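PDB 4QTO: betaine aldehyde dehydrogenase from Staphylococcus aureus subsp. aureus COL, which catalyses the NAD-dependent oxidation of betaine aldehyde to glycine betaine. Local coordinates for residues A[286-291]-A[323-328]; A[399-404]-A[419-424]. All blocks are in the same frame, centred on the assembly; numbering follows the deposited sequence. Where two conformers were deposited one is given.

Contact 1 of 2, residues A[286-291]-A[323-328]; sequences NIIFDD and NSIKDK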
# COMPACT_ATOMS: atom_id res chain seq x y z
N ASN A 286 -21.79 6.71 24.10
CA ASN A 286 -20.68 7.13 24.98
C ASN A 286 -20.76 6.13 26.13
O ASN A 286 -21.65 6.23 27.00
CB ASN A 286 -20.89 8.56 25.41
CG ASN A 286 -19.72 9.09 26.19
OD1 ASN A 286 -18.82 8.33 26.56
ND2 ASN A 286 -19.73 10.39 26.47
N ILE A 287 -19.90 5.12 26.12
CA ILE A 287 -19.95 4.02 27.05
C ILE A 287 -18.99 4.26 28.22
O ILE A 287 -17.77 4.35 28.02
CB ILE A 287 -19.57 2.71 26.33
CG1 ILE A 287 -20.52 2.45 25.15
CG2 ILE A 287 -19.57 1.54 27.28
CD1 ILE A 287 -20.08 1.33 24.25
N ILE A 288 -19.54 4.31 29.42
CA ILE A 288 -18.77 4.62 30.62
C ILE A 288 -18.81 3.47 31.61
O ILE A 288 -19.87 3.15 32.17
CB ILE A 288 -19.31 5.91 31.23
CG1 ILE A 288 -19.32 7.07 30.21
CG2 ILE A 288 -18.54 6.27 32.50
CD1 ILE A 288 -20.07 8.28 30.69
N PHE A 289 -17.68 2.83 31.80
CA PHE A 289 -17.55 1.73 32.76
C PHE A 289 -17.29 2.23 34.17
O PHE A 289 -16.84 3.37 34.37
CB PHE A 289 -16.43 0.80 32.34
CG PHE A 289 -16.80 -0.11 31.20
CD1 PHE A 289 -17.42 -1.33 31.46
CD2 PHE A 289 -16.58 0.24 29.89
CE1 PHE A 289 -17.79 -2.17 30.44
CE2 PHE A 289 -16.94 -0.60 28.85
CZ PHE A 289 -17.55 -1.83 29.14
N ASP A 290 -17.54 1.35 35.16
CA ASP A 290 -17.33 1.73 36.56
C ASP A 290 -15.87 1.95 36.92
O ASP A 290 -15.58 2.49 37.97
CB ASP A 290 -18.12 0.85 37.54
CG ASP A 290 -17.67 -0.56 37.62
OD1 ASP A 290 -16.51 -0.87 37.25
OD2 ASP A 290 -18.49 -1.39 38.13
N ASP A 291 -14.94 1.56 36.02
CA ASP A 291 -13.54 1.81 36.21
C ASP A 291 -12.97 2.90 35.30
O ASP A 291 -11.75 3.00 35.13
CB ASP A 291 -12.71 0.53 36.14
CG ASP A 291 -12.79 -0.16 34.79
OD1 ASP A 291 -13.53 0.31 33.90
OD2 ASP A 291 -12.07 -1.18 34.62
N ASN A 323 -24.36 0.13 35.49
CA ASN A 323 -25.36 0.24 36.54
C ASN A 323 -24.80 0.61 37.89
O ASN A 323 -25.43 1.38 38.65
CB ASN A 323 -26.18 -1.05 36.66
CG ASN A 323 -27.15 -1.23 35.51
OD1 ASN A 323 -27.70 -0.26 34.97
ND2 ASN A 323 -27.40 -2.48 35.14
N SER A 324 -23.65 0.05 38.22
CA SER A 324 -23.01 0.31 39.50
C SER A 324 -22.72 1.77 39.81
O SER A 324 -22.68 2.16 40.99
CB SER A 324 -21.73 -0.53 39.59
OG SER A 324 -20.90 -0.26 38.48
N ILE A 325 -22.47 2.58 38.77
CA ILE A 325 -22.19 4.00 38.94
C ILE A 325 -23.23 4.91 38.29
O ILE A 325 -23.02 6.13 38.22
CB ILE A 325 -20.79 4.40 38.45
CG1 ILE A 325 -20.55 4.10 36.96
CG2 ILE A 325 -19.73 3.72 39.32
CD1 ILE A 325 -19.48 4.95 36.31
N LYS A 326 -24.34 4.34 37.84
CA LYS A 326 -25.33 5.12 37.12
C LYS A 326 -25.90 6.26 37.94
O LYS A 326 -26.00 7.38 37.45
CB LYS A 326 -26.43 4.20 36.62
CG LYS A 326 -27.54 4.89 35.88
CD LYS A 326 -28.45 3.83 35.31
CE LYS A 326 -29.64 4.40 34.62
NZ LYS A 326 -30.59 4.95 35.61
N ASP A 327 -26.27 6.01 39.20
CA ASP A 327 -26.81 7.08 40.04
C ASP A 327 -25.78 8.21 40.30
O ASP A 327 -26.10 9.38 40.19
CB ASP A 327 -27.36 6.51 41.32
CG ASP A 327 -28.56 5.62 41.09
OD1 ASP A 327 -29.24 5.77 40.05
OD2 ASP A 327 -28.87 4.81 41.97
N LYS A 328 -24.54 7.83 40.63
CA LYS A 328 -23.45 8.78 40.85
C LYS A 328 -23.23 9.62 39.59
O LYS A 328 -23.08 10.86 39.64
CB LYS A 328 -22.17 7.96 41.16
CG LYS A 328 -20.90 8.74 41.40
CD LYS A 328 -19.69 7.84 41.46
CE LYS A 328 -18.45 8.65 41.74
NZ LYS A 328 -17.22 7.81 41.85

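Contact 2 of 2, residues A[399-404]-A[419-424]; sequences TVITNC and VVTVEG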
# COMPACT_ATOMS: atom_id res chain seq x y z
N THR A 399 -30.09 19.49 27.96
CA THR A 399 -31.06 18.58 28.52
C THR A 399 -30.51 17.19 28.76
O THR A 399 -29.71 16.68 27.96
CB THR A 399 -32.22 18.48 27.49
OG1 THR A 399 -32.74 19.80 27.22
CG2 THR A 399 -33.34 17.58 27.93
N VAL A 400 -30.93 16.57 29.87
CA VAL A 400 -30.56 15.18 30.18
C VAL A 400 -31.88 14.41 30.37
O VAL A 400 -32.76 14.82 31.15
CB VAL A 400 -29.74 15.04 31.48
CG1 VAL A 400 -29.41 13.57 31.73
CG2 VAL A 400 -28.48 15.88 31.40
N ILE A 401 -32.01 13.30 29.64
CA ILE A 401 -33.18 12.44 29.72
C ILE A 401 -32.76 11.12 30.37
O ILE A 401 -31.83 10.46 29.91
CB ILE A 401 -33.80 12.22 28.32
CG1 ILE A 401 -34.23 13.58 27.75
CG2 ILE A 401 -34.98 11.27 28.41
CD1 ILE A 401 -34.86 13.54 26.36
N THR A 402 -33.46 10.74 31.43
CA THR A 402 -33.18 9.53 32.20
C THR A 402 -34.36 8.56 32.21
O THR A 402 -35.43 8.85 31.67
CB THR A 402 -32.81 9.89 33.65
OG1 THR A 402 -33.90 10.60 34.25
CG2 THR A 402 -31.56 10.75 33.71
N ASN A 403 -34.16 7.39 32.83
CA ASN A 403 -35.24 6.40 32.96
C ASN A 403 -35.77 6.02 31.55
O ASN A 403 -36.98 6.01 31.30
CB ASN A 403 -36.37 6.89 33.86
CG ASN A 403 -37.27 5.76 34.36
OD1 ASN A 403 -36.84 4.62 34.47
ND2 ASN A 403 -38.52 6.10 34.70
N CYS A 404 -34.84 5.80 30.63
CA CYS A 404 -35.20 5.42 29.26
C CYS A 404 -34.58 4.07 28.88
O CYS A 404 -33.80 3.48 29.65
CB CYS A 404 -35.03 6.56 28.21
SG CYS A 404 -33.75 7.82 28.23
N VAL A 419 -29.18 17.54 23.79
CA VAL A 419 -29.94 16.54 24.54
C VAL A 419 -29.18 15.24 24.55
O VAL A 419 -28.70 14.79 23.49
CB VAL A 419 -31.27 16.25 23.81
CG1 VAL A 419 -32.10 15.20 24.52
CG2 VAL A 419 -32.09 17.53 23.59
N VAL A 420 -29.09 14.63 25.72
CA VAL A 420 -28.53 13.28 25.87
C VAL A 420 -29.52 12.41 26.61
O VAL A 420 -30.32 12.91 27.40
CB VAL A 420 -27.18 13.26 26.62
CG1 VAL A 420 -26.18 14.21 25.97
CG2 VAL A 420 -27.33 13.63 28.09
N THR A 421 -29.48 11.11 26.33
CA THR A 421 -30.24 10.11 27.08
C THR A 421 -29.22 9.31 27.89
O THR A 421 -28.04 9.24 27.48
CB THR A 421 -31.03 9.12 26.18
OG1 THR A 421 -30.15 8.52 25.21
CG2 THR A 421 -32.15 9.81 25.47
N VAL A 422 -29.65 8.72 28.98
CA VAL A 422 -28.79 7.91 29.83
C VAL A 422 -29.46 6.55 30.05
O VAL A 422 -30.60 6.49 30.56
CB VAL A 422 -28.50 8.57 31.20
CG1 VAL A 422 -27.50 7.74 31.99
CG2 VAL A 422 -27.93 9.99 31.02
N GLU A 423 -28.75 5.48 29.71
CA GLU A 423 -29.21 4.11 29.92
C GLU A 423 -28.16 3.40 30.73
O GLU A 423 -26.96 3.68 30.57
CB GLU A 423 -29.31 3.34 28.60
CG GLU A 423 -30.48 3.71 27.71
CD GLU A 423 -30.22 3.27 26.28
OE1 GLU A 423 -30.61 2.15 25.89
OE2 GLU A 423 -29.47 4.00 25.59
N GLY A 424 -28.59 2.46 31.55
CA GLY A 424 -27.64 1.67 32.31
C GLY A 424 -27.34 0.33 31.63
O GLY A 424 -28.15 -0.17 30.84
O HOH W 1 -31.37 6.78 33.25
O HOH W 2 -32.29 4.80 31.94

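Contact 1 of 2, residues A[286-291]-A[323-328]
Ile288, the last residue of strand 285-288, meets Ile325 near the start of helix 323-337 through its short branch. With CG1 beside the backbone N (chi1 -55°), CG2 lies anti to that N and is presented to the tip of Ile325, 4.1 Å from Ile325 CD1, the two side chains crossing at about a right angle. The same isoleucine also packs on Ile319 of the adjacent strand and on Ala297 of helix 294-306, so this end of the contact is buried. At Phe289 the chain leaves the strand. Its side chain turns from the helix and sets its ring edge-to-face with that of Phe425, while its carbonyl stays behind at the interface, Phe289 O lying 3.6 Å from Ile325 CD1. Asp290 then comes back toward the helix and carries the polar part of the contact. Its CB rests on the other branch of Ile325, with Asp290 CB to Ile325 CG2 at 3.7 Å, and its backbone N-H is held by the side-chain oxygen of Gln322. Ser324 OG donates to Asp290 OD2 at 2.7 Å, through the OD2 lone pair that faces away from OD1. Asp290 CG and Ser324 OG both sit between the backbone N and the carbonyl carbon (chi1 68° and 55°), which brings hydroxyl and carboxylate together at an exposed edge. A negative charge near the N-terminal end of helix 323-337 may be favoured by the helix dipole. The arrangement is that of parallel alpha/beta architecture: strand 285-288 reaches strand 318-322 through helix 294-306, and the turn after the first strand packs against the helix that follows its neighbour.

Contact 2 of 2, residues A[399-404]-A[419-424]
Ile401 pairs with Thr421 in the middle of two parallel strands, and its side chain leans back across the neighbouring strand toward Val419. Its CB lies 4.1 Å from Thr421 CG2 and also skirts the carbonyl oxygen of Val420. CG1, set anti to the carbonyl carbon (chi1 -60°), passes that oxygen and approaches the CG1 methyl of Val419. At the end of the extended chain Ile401 CD1 presses on Val419 CG1 at 3.7 Å. The backbone beneath it is held in parallel register, Ile401 using both its N-H and its carbonyl toward the partner strand: Ile401 N donates to Val420 O at 2.8 Å, and Ile401 O receives Val422 N at 2.9 Å. In this second bond the nitrogen is nearly in line with the carbonyl (175° at the oxygen), but the N-H points off the line (136° at the hydrogen). One step earlier, Val420 N reaches Thr399 O at 3.1 Å. Beyond Ile401 the direct bonding stops and water takes over. One molecule joins Asn403 N to Val422 O and a second joins Cys404 N to the same oxygen, so the carbonyl of Val422 is served by two solvent bridges where the first strand turns off. On the other face, valines pack together: Val400 and Val420 lie alongside each other pointing the same way, and Val400 CG1 touches Val422 CG2 at 3.9 Å. The pair forms the two strands of a beta-alpha-beta unit with helix 409-412 between them. Ile410 of that helix covers Ile401 and Thr421, and Met368 of helix 358-373 packs against Thr399, Ile401 and Val419. Helix 323-337 lies over Val400 and Val422, strand 377-380 continues the sheet beyond Val400, and strand 318-322 borders strand 419-425 on its other side.

In the fold
After an N-terminal run of strands and helices, the chain passes the sheet of strands 162-177 and 200-204 before reaching strand 285-288. Contact 1 closes a loop of 31 residues holding helix 294-306, strand 318-322 and the chemically modified Cys313, probably the family's catalytic cysteine. After helices 323-337 and 358-373 and strand 377-380, contact 2 closes a shorter loop around helix 409-412. The two closures follow in series, neither nesting nor crossing. They meet where Asn323 and Lys326 pack on Gly424. Both belong to one seven-stranded sheet, in which strand 318-322 separates strands 285-288 and 419-425, and helix 323-337 runs from contact 1 over one face of contact 2.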